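Local coordinates for uncharacterized protein (Bacteroides eggerthii, PDB 4L3R) that is of unknown function but belongs to the calycin clan, many of whose members bind small ligands in a beta-barrel, at residues B[17-22]-B[127-132]; B[109-114]-B[141-146]; B[82-87]-B[91-96]. One frame throughout, in Å; residues are numbered along the deposited sequence.

All three contacts involve one antiparallel sheet, whose end strands, 92-96 and 118-123, also bond to each other through Ile-93 and Phe-119, consistent with the closed barrel of calycins. Interactions 1 and 2 are neighbours, with centres 6 Å apart: strand 137-144 runs between the two strands of interaction 1 and is itself half of interaction 2, where helix 106-116 crosses it. Interaction 3 is the hairpin of strands 78-87 and 92-96, its centre 15 Å from each of the others. Along the chain it comes before interaction 2, and interaction 1 brings together segments 105 residues apart, with the hairpin and helix 106-116 lying between them in sequence.

Interaction 1. Residues B[17-22]-B[127-132]; sequences LSRITT and NLTLYF
Two next-but-one strands of the sheet meet here across the strand between them: Ile-20 reaches Phe-132 over one face, and Arg-19 reaches Thr-129 over the other. The backbones remain well apart, with Arg-19 CA and Thr-129 CA separated by 9.4 Å, and the contact is made entirely by side chains. On the inner face, the branch methyl of Ile-20 does the touching. With chi1 at -47°, CG2 lies anti to the backbone N and is carried to the edge of the Phe-132 ring, where it sits 3.9 Å from CZ, near the ring plane. The two side chains cross at about a right angle, and the aromatic face is not the surface used. Helix 106-116 covers the same side, its Leu-107 and Val-110 packing on Ile-20.

The intervening strand, 137-144, explains the pattern. Ser-18 and Arg-19 both face Gly-142 in a classic beta bulge, a local irregularity in the antiparallel ladder of this calycin-type fold. The backbone bulges opposite a residue without a side chain, and the arginine passes over that glycine toward the far strand. Arg-19 CG is placed between the backbone N and carbonyl carbon (chi1 55°), after which the chain runs extended as far as NE.

At its end, Arg-19 NH2 comes to 3.8 Å from Thr-129 OG1, a long approach that is oblique to the guanidinium plane and amounts to packing. Thr-129 CG2 stands a little farther from the same nitrogen. The methyl of Thr-21 lies in plane at another part of the guanidinium edge, with CG2 3.4 Å from Arg-19 NH1. Beyond the pair, Thr-129 packs on Glu-122 of strand 118-123, while Phe-132 rests on Lys-139.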
ATOM      1  N   LEU B  17      11.955  -7.013  15.951  1.00 51.08           N
ATOM      2  CA  LEU B  17      12.179  -8.386  16.390  1.00 49.74           C
ATOM      3  C   LEU B  17      12.172  -8.497  17.911  1.00 54.67           C
ATOM      4  O   LEU B  17      12.845  -7.717  18.581  1.00 54.95           O
ATOM      5  CB  LEU B  17      13.529  -8.892  15.860  1.00 48.18           C
ATOM      6  CG  LEU B  17      13.855 -10.356  16.149  1.00 50.92           C
ATOM      7  CD1 LEU B  17      13.051 -11.276  15.244  1.00 49.03           C
ATOM      8  CD2 LEU B  17      15.354 -10.604  16.029  1.00 50.71           C
ATOM      9  N   SER B  18      11.400  -9.453  18.449  1.00 52.32           N
ATOM     10  CA  SER B  18      11.314  -9.712  19.889  1.00 54.82           C
ATOM     11  C   SER B  18      11.810 -11.125  20.265  1.00 59.45           C
ATOM     12  O   SER B  18      12.156 -11.337  21.425  1.00 60.91           O
ATOM     13  CB  SER B  18       9.880  -9.531  20.373  1.00 59.96           C
ATOM     14  OG  SER B  18       9.000 -10.416  19.700  1.00 70.51           O
ATOM     15  N   ARG B  19      11.843 -12.083  19.314  1.00 54.25           N
ATOM     16  CA  ARG B  19      12.250 -13.456  19.609  1.00 54.86           C
ATOM     17  C   ARG B  19      12.451 -14.288  18.341  1.00 57.38           C
ATOM     18  O   ARG B  19      11.857 -13.979  17.309  1.00 56.06           O
ATOM     19  CB  ARG B  19      11.168 -14.147  20.483  1.00 57.21           C
ATOM     20  CG  ARG B  19       9.765 -14.115  19.900  1.00 66.05           C
ATOM     21  CD  ARG B  19       8.709 -14.386  20.956  1.00 79.46           C
ATOM     22  NE  ARG B  19       7.369 -14.493  20.366  1.00 90.03           N
ATOM     23  CZ  ARG B  19       6.831 -15.595  19.842  1.00102.15           C
ATOM     24  NH1 ARG B  19       7.510 -16.736  19.822  1.00 84.90           N
ATOM     25  NH2 ARG B  19       5.607 -15.563  19.331  1.00 91.32           N
ATOM     26  N   ILE B  20      13.300 -15.328  18.428  1.00 53.46           N
ATOM     27  CA  ILE B  20      13.521 -16.328  17.367  1.00 52.11           C
ATOM     28  C   ILE B  20      13.578 -17.666  18.087  1.00 60.34           C
ATOM     29  O   ILE B  20      14.594 -17.976  18.693  1.00 60.49           O
ATOM     30  CB  ILE B  20      14.747 -16.098  16.457  1.00 52.41           C
ATOM     31  CG1 ILE B  20      14.811 -14.648  15.990  1.00 50.49           C
ATOM     32  CG2 ILE B  20      14.678 -17.072  15.261  1.00 52.14           C
ATOM     33  CD1 ILE B  20      15.847 -14.341  14.880  1.00 51.19           C
ATOM     34  N   THR B  21      12.491 -18.432  18.071  1.00 59.60           N
ATOM     35  CA  THR B  21      12.419 -19.659  18.856  1.00 62.58           C
ATOM     36  C   THR B  21      11.786 -20.804  18.063  1.00 69.23           C
ATOM     37  O   THR B  21      11.522 -20.662  16.869  1.00 67.55           O
ATOM     38  CB  THR B  21      11.653 -19.338  20.147  1.00 71.15           C
ATOM     39  OG1 THR B  21      11.659 -20.474  20.997  1.00 75.34           O
ATOM     40  CG2 THR B  21      10.228 -18.851  19.899  1.00 66.46           C
ATOM     41  N   THR B  22      11.591 -21.952  18.728  1.00 70.41           N
ATOM     42  CA  THR B  22      10.993 -23.146  18.124  1.00 73.50           C
ATOM     43  C   THR B  22       9.493 -22.935  17.945  1.00 80.42           C
ATOM     44  O   THR B  22       8.917 -22.030  18.556  1.00 79.63           O
ATOM     45  CB  THR B  22      11.295 -24.387  18.964  1.00 83.22           C
ATOM     46  OG1 THR B  22      10.907 -24.128  20.315  1.00 85.71           O
ATOM     47  CG2 THR B  22      12.762 -24.786  18.892  1.00 80.27           C
ATOM     48  N   ASN B 127       1.234  -7.467  17.250  1.00 62.97           N
ATOM     49  CA  ASN B 127       2.125  -8.631  17.185  1.00 60.64           C
ATOM     50  C   ASN B 127       2.107  -9.295  15.810  1.00 62.20           C
ATOM     51  O   ASN B 127       1.077  -9.320  15.144  1.00 62.62           O
ATOM     52  CB  ASN B 127       1.743  -9.665  18.253  1.00 64.42           C
ATOM     53  CG  ASN B 127       1.711  -9.100  19.651  1.00 82.64           C
ATOM     54  OD1 ASN B 127       2.727  -9.053  20.347  1.00 72.05           O
ATOM     55  ND2 ASN B 127       0.557  -8.612  20.083  1.00 77.36           N
ATOM     56  N   LEU B 128       3.267  -9.828  15.396  1.00 57.01           N
ATOM     57  CA  LEU B 128       3.436 -10.553  14.135  1.00 55.19           C
ATOM     58  C   LEU B 128       4.356 -11.738  14.376  1.00 60.13           C
ATOM     59  O   LEU B 128       5.431 -11.573  14.952  1.00 59.51           O
ATOM     60  CB  LEU B 128       3.993  -9.644  13.024  1.00 52.30           C
ATOM     61  CG  LEU B 128       4.270 -10.305  11.659  1.00 54.67           C
ATOM     62  CD1 LEU B 128       2.977 -10.776  11.001  1.00 56.30           C
ATOM     63  CD2 LEU B 128       5.001  -9.346  10.732  1.00 52.93           C
ATOM     64  N   THR B 129       3.920 -12.932  13.955  1.00 57.56           N
ATOM     65  CA  THR B 129       4.684 -14.166  14.095  1.00 57.21           C
ATOM     66  C   THR B 129       4.896 -14.745  12.713  1.00 59.07           C
ATOM     67  O   THR B 129       3.913 -15.005  12.022  1.00 58.51           O
ATOM     68  CB  THR B 129       3.948 -15.149  15.013  1.00 69.64           C
ATOM     69  OG1 THR B 129       3.616 -14.489  16.232  1.00 72.32           O
ATOM     70  CG2 THR B 129       4.777 -16.389  15.317  1.00 68.46           C
ATOM     71  N   LEU B 130       6.165 -14.939  12.305  1.00 54.19           N
ATOM     72  CA  LEU B 130       6.506 -15.517  11.009  1.00 53.67           C
ATOM     73  C   LEU B 130       7.095 -16.904  11.205  1.00 61.65           C
ATOM     74  O   LEU B 130       8.064 -17.064  11.950  1.00 61.29           O
ATOM     75  CB  LEU B 130       7.506 -14.630  10.254  1.00 50.94           C
ATOM     76  CG  LEU B 130       7.099 -13.178  10.038  1.00 53.34           C
ATOM     77  CD1 LEU B 130       8.180 -12.422   9.280  1.00 51.44           C
ATOM     78  CD2 LEU B 130       5.777 -13.074   9.296  1.00 54.35           C
ATOM     79  N   TYR B 131       6.519 -17.897  10.526  1.00 60.50           N
ATOM     80  CA  TYR B 131       6.986 -19.273  10.573  1.00 62.44           C
ATOM     81  C   TYR B 131       7.939 -19.476   9.425  1.00 63.88           C
ATOM     82  O   TYR B 131       7.596 -19.114   8.297  1.00 63.52           O
ATOM     83  CB  TYR B 131       5.810 -20.253  10.476  1.00 67.58           C
ATOM     84  CG  TYR B 131       4.943 -20.268  11.713  1.00 72.38           C
ATOM     85  CD1 TYR B 131       4.085 -19.212  12.002  1.00 74.22           C
ATOM     86  CD2 TYR B 131       4.972 -21.344  12.595  1.00 76.69           C
ATOM     87  CE1 TYR B 131       3.301 -19.211  13.151  1.00 77.81           C
ATOM     88  CE2 TYR B 131       4.184 -21.360  13.744  1.00 80.18           C
ATOM     89  CZ  TYR B 131       3.349 -20.293  14.018  1.00 87.80           C
ATOM     90  OH  TYR B 131       2.587 -20.322  15.160  1.00 92.67           O
ATOM     91  N   PHE B 132       9.127 -20.049   9.691  1.00 58.74           N
ATOM     92  CA  PHE B 132      10.115 -20.293   8.645  1.00 57.60           C
ATOM     93  C   PHE B 132      10.743 -21.659   8.817  1.00 64.69           C
ATOM     94  O   PHE B 132      10.796 -22.168   9.937  1.00 65.40           O
ATOM     95  CB  PHE B 132      11.190 -19.189   8.649  1.00 55.55           C
ATOM     96  CG  PHE B 132      12.135 -19.190   9.829  1.00 55.18           C
ATOM     97  CD1 PHE B 132      11.807 -18.525  11.002  1.00 56.63           C
ATOM     98  CD2 PHE B 132      13.377 -19.812   9.746  1.00 56.67           C
ATOM     99  CE1 PHE B 132      12.697 -18.502  12.081  1.00 56.94           C
ATOM    100  CE2 PHE B 132      14.278 -19.757  10.811  1.00 58.27           C
ATOM    101  CZ  PHE B 132      13.932 -19.105  11.972  1.00 55.60           C
TER

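Interaction 2. Residues B[109-114]-B[141-146]; sequences KVFISG and MGFTAR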
ATOM      1  N   LYS B 109      22.657 -13.157  11.288  1.00 47.82           N
ATOM      2  CA  LYS B 109      22.698 -14.194  10.244  1.00 47.62           C
ATOM      3  C   LYS B 109      21.403 -15.010  10.234  1.00 50.06           C
ATOM      4  O   LYS B 109      20.859 -15.290   9.164  1.00 50.24           O
ATOM      5  CB  LYS B 109      23.892 -15.142  10.451  1.00 50.69           C
ATOM      6  CG  LYS B 109      25.253 -14.558  10.103  1.00 53.34           C
ATOM      7  CD  LYS B 109      26.356 -15.557  10.482  1.00 55.86           C
ATOM      8  CE  LYS B 109      27.733 -15.075  10.129  1.00 76.07           C
ATOM      9  NZ  LYS B 109      28.776 -16.079  10.471  1.00 91.07           N
ATOM     10  N   VAL B 110      20.920 -15.393  11.434  1.00 45.19           N
ATOM     11  CA  VAL B 110      19.685 -16.162  11.604  1.00 44.26           C
ATOM     12  C   VAL B 110      18.471 -15.328  11.135  1.00 49.73           C
ATOM     13  O   VAL B 110      17.580 -15.861  10.472  1.00 49.68           O
ATOM     14  CB  VAL B 110      19.539 -16.633  13.079  1.00 47.08           C
ATOM     15  CG1 VAL B 110      18.119 -17.111  13.384  1.00 46.58           C
ATOM     16  CG2 VAL B 110      20.548 -17.737  13.387  1.00 48.08           C
ATOM     17  N   PHE B 111      18.435 -14.039  11.494  1.00 47.16           N
ATOM     18  CA  PHE B 111      17.352 -13.125  11.115  1.00 46.62           C
ATOM     19  C   PHE B 111      17.216 -13.008   9.588  1.00 50.80           C
ATOM     20  O   PHE B 111      16.122 -13.197   9.059  1.00 50.29           O
ATOM     21  CB  PHE B 111      17.625 -11.739  11.727  1.00 48.65           C
ATOM     22  CG  PHE B 111      16.617 -10.662  11.410  1.00 49.86           C
ATOM     23  CD1 PHE B 111      15.441 -10.561  12.133  1.00 52.31           C
ATOM     24  CD2 PHE B 111      16.888  -9.693  10.458  1.00 51.79           C
ATOM     25  CE1 PHE B 111      14.542  -9.534  11.889  1.00 53.15           C
ATOM     26  CE2 PHE B 111      15.977  -8.668  10.202  1.00 54.73           C
ATOM     27  CZ  PHE B 111      14.812  -8.589  10.928  1.00 52.58           C
ATOM     28  N   ILE B 112      18.331 -12.738   8.891  1.00 48.79           N
ATOM     29  CA  ILE B 112      18.338 -12.561   7.431  1.00 50.08           C
ATOM     30  C   ILE B 112      17.982 -13.872   6.714  1.00 55.72           C
ATOM     31  O   ILE B 112      17.145 -13.844   5.812  1.00 56.32           O
ATOM     32  CB  ILE B 112      19.704 -11.989   6.942  1.00 54.74           C
ATOM     33  CG1 ILE B 112      19.919 -10.541   7.461  1.00 55.12           C
ATOM     34  CG2 ILE B 112      19.840 -12.043   5.409  1.00 56.05           C
ATOM     35  CD1 ILE B 112      19.056  -9.430   6.805  1.00 58.89           C
ATOM     36  N   SER B 113      18.604 -15.003   7.098  1.00 51.88           N
ATOM     37  CA  SER B 113      18.294 -16.300   6.472  1.00 51.86           C
ATOM     38  C   SER B 113      16.851 -16.720   6.698  1.00 51.93           C
ATOM     39  O   SER B 113      16.220 -17.244   5.786  1.00 52.64           O
ATOM     40  CB  SER B 113      19.209 -17.407   7.000  1.00 56.50           C
ATOM     41  OG  SER B 113      20.495 -17.313   6.417  1.00 70.83           O
ATOM     42  N   GLY B 114      16.370 -16.537   7.921  1.00 45.96           N
ATOM     43  CA  GLY B 114      15.020 -16.911   8.305  1.00 44.99           C
ATOM     44  C   GLY B 114      13.941 -16.174   7.542  1.00 48.73           C
ATOM     45  O   GLY B 114      12.913 -16.770   7.214  1.00 48.29           O
HETATM   46  N   MSE B 141       9.823 -16.406  14.152  1.00 47.40           N
HETATM   47  CA  MSE B 141      10.358 -15.085  14.446  1.00 44.21           C
HETATM   48  C   MSE B 141       9.203 -14.245  14.933  1.00 51.89           C
HETATM   49  O   MSE B 141       8.237 -14.090  14.193  1.00 52.68           O
HETATM   50  CB  MSE B 141      10.957 -14.431  13.201  1.00 43.37           C
HETATM   51  CG  MSE B 141      12.343 -14.875  12.840  1.00 47.55           C
HETATM   52 SE   MSE B 141      12.918 -13.871  11.272  0.75 50.75          SE
HETATM   53  CE  MSE B 141      11.959 -14.901  10.004  1.00 48.63           C
ATOM     54  N   GLY B 142       9.278 -13.729  16.151  1.00 50.54           N
ATOM     55  CA  GLY B 142       8.226 -12.889  16.708  1.00 51.74           C
ATOM     56  C   GLY B 142       8.603 -11.428  16.587  1.00 53.97           C
ATOM     57  O   GLY B 142       9.771 -11.081  16.750  1.00 51.43           O
ATOM     58  N   PHE B 143       7.618 -10.568  16.289  1.00 51.81           N
ATOM     59  CA  PHE B 143       7.824  -9.127  16.169  1.00 51.77           C
ATOM     60  C   PHE B 143       6.765  -8.352  16.941  1.00 60.19           C
ATOM     61  O   PHE B 143       5.673  -8.868  17.178  1.00 60.07           O
ATOM     62  CB  PHE B 143       7.777  -8.680  14.705  1.00 51.16           C
ATOM     63  CG  PHE B 143       8.821  -9.276  13.796  1.00 49.94           C
ATOM     64  CD1 PHE B 143       8.657 -10.546  13.262  1.00 51.38           C
ATOM     65  CD2 PHE B 143       9.947  -8.553  13.438  1.00 50.90           C
ATOM     66  CE1 PHE B 143       9.635 -11.107  12.440  1.00 50.18           C
ATOM     67  CE2 PHE B 143      10.918  -9.111  12.614  1.00 51.87           C
ATOM     68  CZ  PHE B 143      10.766 -10.393  12.134  1.00 48.86           C
ATOM     69  N   THR B 144       7.083  -7.098  17.292  1.00 59.93           N
ATOM     70  CA  THR B 144       6.161  -6.173  17.956  1.00 64.03           C
ATOM     71  C   THR B 144       6.162  -4.833  17.208  1.00 68.97           C
ATOM     72  O   THR B 144       7.183  -4.444  16.639  1.00 66.11           O
ATOM     73  CB  THR B 144       6.524  -5.992  19.433  1.00 75.48           C
ATOM     74  OG1 THR B 144       7.875  -5.535  19.535  1.00 76.75           O
ATOM     75  CG2 THR B 144       6.350  -7.274  20.232  1.00 74.56           C
ATOM     76  N   ALA B 145       5.011  -4.147  17.198  1.00 69.13           N
ATOM     77  CA  ALA B 145       4.841  -2.828  16.583  1.00 70.58           C
ATOM     78  C   ALA B 145       4.222  -1.899  17.610  1.00 81.48           C
ATOM     79  O   ALA B 145       3.182  -2.247  18.174  1.00 83.64           O
ATOM     80  CB  ALA B 145       3.950  -2.930  15.354  1.00 70.26           C
ATOM     81  N   ARG B 146       4.848  -0.740  17.883  1.00 81.58           N
ATOM     82  CA  ARG B 146       4.309   0.207  18.875  1.00 91.96           C
ATOM     83  C   ARG B 146       3.093   0.958  18.306  1.00112.70           C
ATOM     84  O   ARG B 146       3.017   1.136  17.067  1.00112.33           O
ATOM     85  CB  ARG B 146       5.385   1.206  19.347  1.00 94.38           C
ATOM     86  OXT ARG B 146       2.204   1.333  19.102  1.00135.46           O
TER
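The methyl end of selenomethionine Met-141 presses on the backbone of Gly-114, with CE 3.4 Å from the glycine carbonyl carbon and 3.5 Å from Gly-114 O. Since Gly-114 carries no side chain, the methyl can lie directly against the main chain of the helix. The Met-141 chain bends at its last torsion (chi3 -79°), turning CE toward the glycine while selenium faces Phe-111. Selenium stands 4.3 Å from Phe-111 CD1 and 5.1 Å from the ring centroid, approaching 45° off the ring normal: a Met-aromatic contact of oblique geometry. The same selenium packs beside the main chain of Phe-111, 4.0 Å from its O.

Phe-111 also reaches Phe-143, two residues farther along the strand. Their rings meet edge against edge, CE1 of Phe-111 lying 3.7 Å from CE2 of Phe-143, each atom near the plane of the opposing ring. The ring planes are nevertheless inclined to one another by about 56°. Phe-111 CG is anti to the backbone N, which sends its ring off the helix toward the strand.

A second shell surrounds the aromatic pair. Phe-53 meets Phe-111 edge-to-face and Leu-17 packs on it, while Leu-130 and Trp-15 lie against Phe-143; Phe-132 adjoins Met-141. The contact is buried, close to the centre of the chain. The helix segment 109-114 crosses strand segment 141-144 nearly at right angles, the axes 11.0 Å apart at closest, with strands 15-22 and 127-134 flanking that strand in the sheet.

Interaction 3. Residues B[82-87]-B[91-96]; sequences AILKID and HTISIS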
ATOM      1  N   ALA B  82      12.096  -6.648  -1.177  1.00 53.06           N
ATOM      2  CA  ALA B  82      12.050  -8.059  -1.562  1.00 51.69           C
ATOM      3  C   ALA B  82      10.645  -8.383  -2.114  1.00 55.17           C
ATOM      4  O   ALA B  82       9.650  -7.784  -1.675  1.00 54.14           O
ATOM      5  CB  ALA B  82      12.383  -8.953  -0.373  1.00 50.22           C
ATOM      6  N   ILE B  83      10.567  -9.305  -3.092  1.00 51.86           N
ATOM      7  CA  ILE B  83       9.290  -9.686  -3.702  1.00 51.14           C
ATOM      8  C   ILE B  83       8.464 -10.423  -2.652  1.00 51.76           C
ATOM      9  O   ILE B  83       8.940 -11.388  -2.066  1.00 49.01           O
ATOM     10  CB  ILE B  83       9.488 -10.531  -4.984  1.00 56.70           C
ATOM     11  CG1 ILE B  83      10.241  -9.727  -6.073  1.00 59.41           C
ATOM     12  CG2 ILE B  83       8.129 -11.020  -5.527  1.00 58.31           C
ATOM     13  CD1 ILE B  83      11.004 -10.603  -7.070  1.00 71.82           C
ATOM     14  N   LEU B  84       7.233  -9.950  -2.411  1.00 49.16           N
ATOM     15  CA  LEU B  84       6.346 -10.497  -1.399  1.00 47.33           C
ATOM     16  C   LEU B  84       5.118 -11.169  -2.007  1.00 52.76           C
ATOM     17  O   LEU B  84       4.470 -10.616  -2.890  1.00 54.07           O
ATOM     18  CB  LEU B  84       5.890  -9.362  -0.462  1.00 46.14           C
ATOM     19  CG  LEU B  84       4.831  -9.714   0.606  1.00 50.09           C
ATOM     20  CD1 LEU B  84       5.391 -10.659   1.645  1.00 49.04           C
ATOM     21  CD2 LEU B  84       4.268  -8.461   1.232  1.00 51.38           C
ATOM     22  N   LYS B  85       4.789 -12.352  -1.480  1.00 49.63           N
ATOM     23  CA  LYS B  85       3.557 -13.101  -1.751  1.00 51.17           C
ATOM     24  C   LYS B  85       2.914 -13.250  -0.387  1.00 55.18           C
ATOM     25  O   LYS B  85       3.608 -13.639   0.554  1.00 53.82           O
ATOM     26  CB  LYS B  85       3.826 -14.470  -2.416  1.00 54.64           C
ATOM     27  CG  LYS B  85       4.636 -14.409  -3.710  1.00 74.60           C
ATOM     28  CD  LYS B  85       3.776 -14.245  -4.953  1.00 91.20           C
ATOM     29  CE  LYS B  85       3.101 -15.527  -5.369  1.00112.03           C
ATOM     30  NZ  LYS B  85       2.703 -15.487  -6.795  1.00125.02           N
ATOM     31  N   ILE B  86       1.658 -12.835  -0.222  1.00 53.77           N
ATOM     32  CA  ILE B  86       0.981 -12.932   1.077  1.00 53.89           C
ATOM     33  C   ILE B  86      -0.497 -13.167   0.841  1.00 61.69           C
ATOM     34  O   ILE B  86      -1.073 -12.522  -0.025  1.00 62.69           O
ATOM     35  CB  ILE B  86       1.248 -11.675   1.961  1.00 54.69           C
ATOM     36  CG1 ILE B  86       0.757 -11.909   3.405  1.00 54.91           C
ATOM     37  CG2 ILE B  86       0.624 -10.408   1.365  1.00 54.93           C
ATOM     38  CD1 ILE B  86       1.226 -10.886   4.358  1.00 52.85           C
ATOM     39  N   ASP B  87      -1.103 -14.106   1.575  1.00 61.36           N
ATOM     40  CA  ASP B  87      -2.526 -14.418   1.434  1.00 64.65           C
ATOM     41  C   ASP B  87      -3.203 -14.347   2.799  1.00 71.08           C
ATOM     42  O   ASP B  87      -2.881 -15.134   3.682  1.00 69.86           O
ATOM     43  CB  ASP B  87      -2.708 -15.807   0.807  1.00 68.75           C
ATOM     44  CG  ASP B  87      -4.142 -16.190   0.487  1.00 82.24           C
ATOM     45  OD1 ASP B  87      -5.018 -15.293   0.493  1.00 84.81           O
ATOM     46  OD2 ASP B  87      -4.395 -17.388   0.259  1.00 89.19           O
ATOM     47  N   HIS B  91      -3.318 -17.372   5.279  1.00 73.67           N
ATOM     48  CA  HIS B  91      -2.267 -16.892   6.181  1.00 70.21           C
ATOM     49  C   HIS B  91      -0.871 -17.406   5.747  1.00 68.20           C
ATOM     50  O   HIS B  91      -0.049 -17.750   6.589  1.00 66.69           O
ATOM     51  CB  HIS B  91      -2.580 -17.247   7.648  1.00 73.23           C
ATOM     52  CG  HIS B  91      -3.605 -16.345   8.250  1.00 78.77           C
ATOM     53  ND1 HIS B  91      -4.955 -16.620   8.150  1.00 84.95           N
ATOM     54  CD2 HIS B  91      -3.442 -15.178   8.916  1.00 79.61           C
ATOM     55  CE1 HIS B  91      -5.573 -15.623   8.767  1.00 85.44           C
ATOM     56  NE2 HIS B  91      -4.703 -14.730   9.240  1.00 82.70           N
ATOM     57  N   THR B  92      -0.617 -17.432   4.431  1.00 61.80           N
ATOM     58  CA  THR B  92       0.656 -17.860   3.867  1.00 59.48           C
ATOM     59  C   THR B  92       1.477 -16.614   3.548  1.00 60.74           C
ATOM     60  O   THR B  92       0.915 -15.524   3.415  1.00 61.01           O
ATOM     61  CB  THR B  92       0.442 -18.736   2.629  1.00 68.45           C
ATOM     62  OG1 THR B  92      -0.300 -18.007   1.657  1.00 69.28           O
ATOM     63  CG2 THR B  92      -0.267 -20.050   2.953  1.00 67.18           C
ATOM     64  N   ILE B  93       2.790 -16.769   3.442  1.00 53.79           N
ATOM     65  CA  ILE B  93       3.687 -15.661   3.123  1.00 50.88           C
ATOM     66  C   ILE B  93       4.969 -16.214   2.516  1.00 55.24           C
ATOM     67  O   ILE B  93       5.437 -17.267   2.930  1.00 54.64           O
ATOM     68  CB  ILE B  93       3.985 -14.753   4.353  1.00 51.14           C
ATOM     69  CG1 ILE B  93       4.841 -13.532   3.938  1.00 48.84           C
ATOM     70  CG2 ILE B  93       4.664 -15.549   5.483  1.00 50.65           C
ATOM     71  CD1 ILE B  93       4.976 -12.490   4.955  1.00 47.68           C
ATOM     72  N   SER B  94       5.529 -15.498   1.543  1.00 52.37           N
ATOM     73  CA  SER B  94       6.791 -15.872   0.916  1.00 52.99           C
ATOM     74  C   SER B  94       7.576 -14.574   0.604  1.00 54.28           C
ATOM     75  O   SER B  94       6.991 -13.612   0.108  1.00 53.36           O
ATOM     76  CB  SER B  94       6.534 -16.735  -0.321  1.00 60.34           C
ATOM     77  OG  SER B  94       7.248 -16.330  -1.478  1.00 73.77           O
ATOM     78  N   ILE B  95       8.865 -14.535   0.975  1.00 49.20           N
ATOM     79  CA  ILE B  95       9.758 -13.394   0.753  1.00 48.00           C
ATOM     80  C   ILE B  95      10.888 -13.893  -0.131  1.00 52.47           C
ATOM     81  O   ILE B  95      11.561 -14.844   0.247  1.00 52.11           O
ATOM     82  CB  ILE B  95      10.283 -12.816   2.104  1.00 49.57           C
ATOM     83  CG1 ILE B  95       9.107 -12.298   2.976  1.00 48.82           C
ATOM     84  CG2 ILE B  95      11.345 -11.697   1.857  1.00 49.03           C
ATOM     85  CD1 ILE B  95       9.459 -12.000   4.469  1.00 51.56           C
ATOM     86  N   SER B  96      11.095 -13.271  -1.298  1.00 50.82           N
ATOM     87  CA  SER B  96      12.125 -13.686  -2.251  1.00 52.77           C
ATOM     88  C   SER B  96      13.083 -12.542  -2.574  1.00 56.15           C
ATOM     89  O   SER B  96      12.653 -11.402  -2.738  1.00 54.60           O
ATOM     90  CB  SER B  96      11.474 -14.173  -3.543  1.00 59.45           C
ATOM     91  OG  SER B  96      10.569 -15.233  -3.285  1.00 72.57           O
TER
HETATM   92  O   HOH W   1       8.135 -14.031  -3.112  1.00 56.45           O
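Ile-86 and Ile-93 stand side by side in the antiparallel hairpin of strands 78-87 and 92-96, pointing the same way from a non-hydrogen-bonded pair. In both, CG1 is anti to the backbone N, and the CD1 methyls of Ile-86 and Ile-93 end 4.1 Å apart. Leu-84 instead leans diagonally: its side chain crosses that of Ile-93, with Leu-84 CD1 3.7 Å from Ile-93 CG1. Ile-95 shares this buried face, where Phe-57 packs on Leu-84 and Ile-93, and Val-118 on Ile-93 and Ile-95.

Lys-85 and Ser-94 project from the other face and form a hydrogen-bonded pair; Lys-85 N donates to Ser-94 O in the carbonyl plane, with an N-H...O angle of 168°. Near the turn, His-91 and Thr-92 both face Asp-87 in a G1 beta bulge, where His-91 takes a left-handed backbone conformation and its N bonds weakly to Asp-87 O. Ile-86 also makes backbone hydrogen bonds to the second subunit, so the hairpin contributes to the dimer.

On the Ser-94 side, one water bridges the strands: it donates to Ile-83 O and hydrogen-bonds the hydroxyls of Ser-94 and Ser-96, lying 2.7 Å from Ser-96 OG.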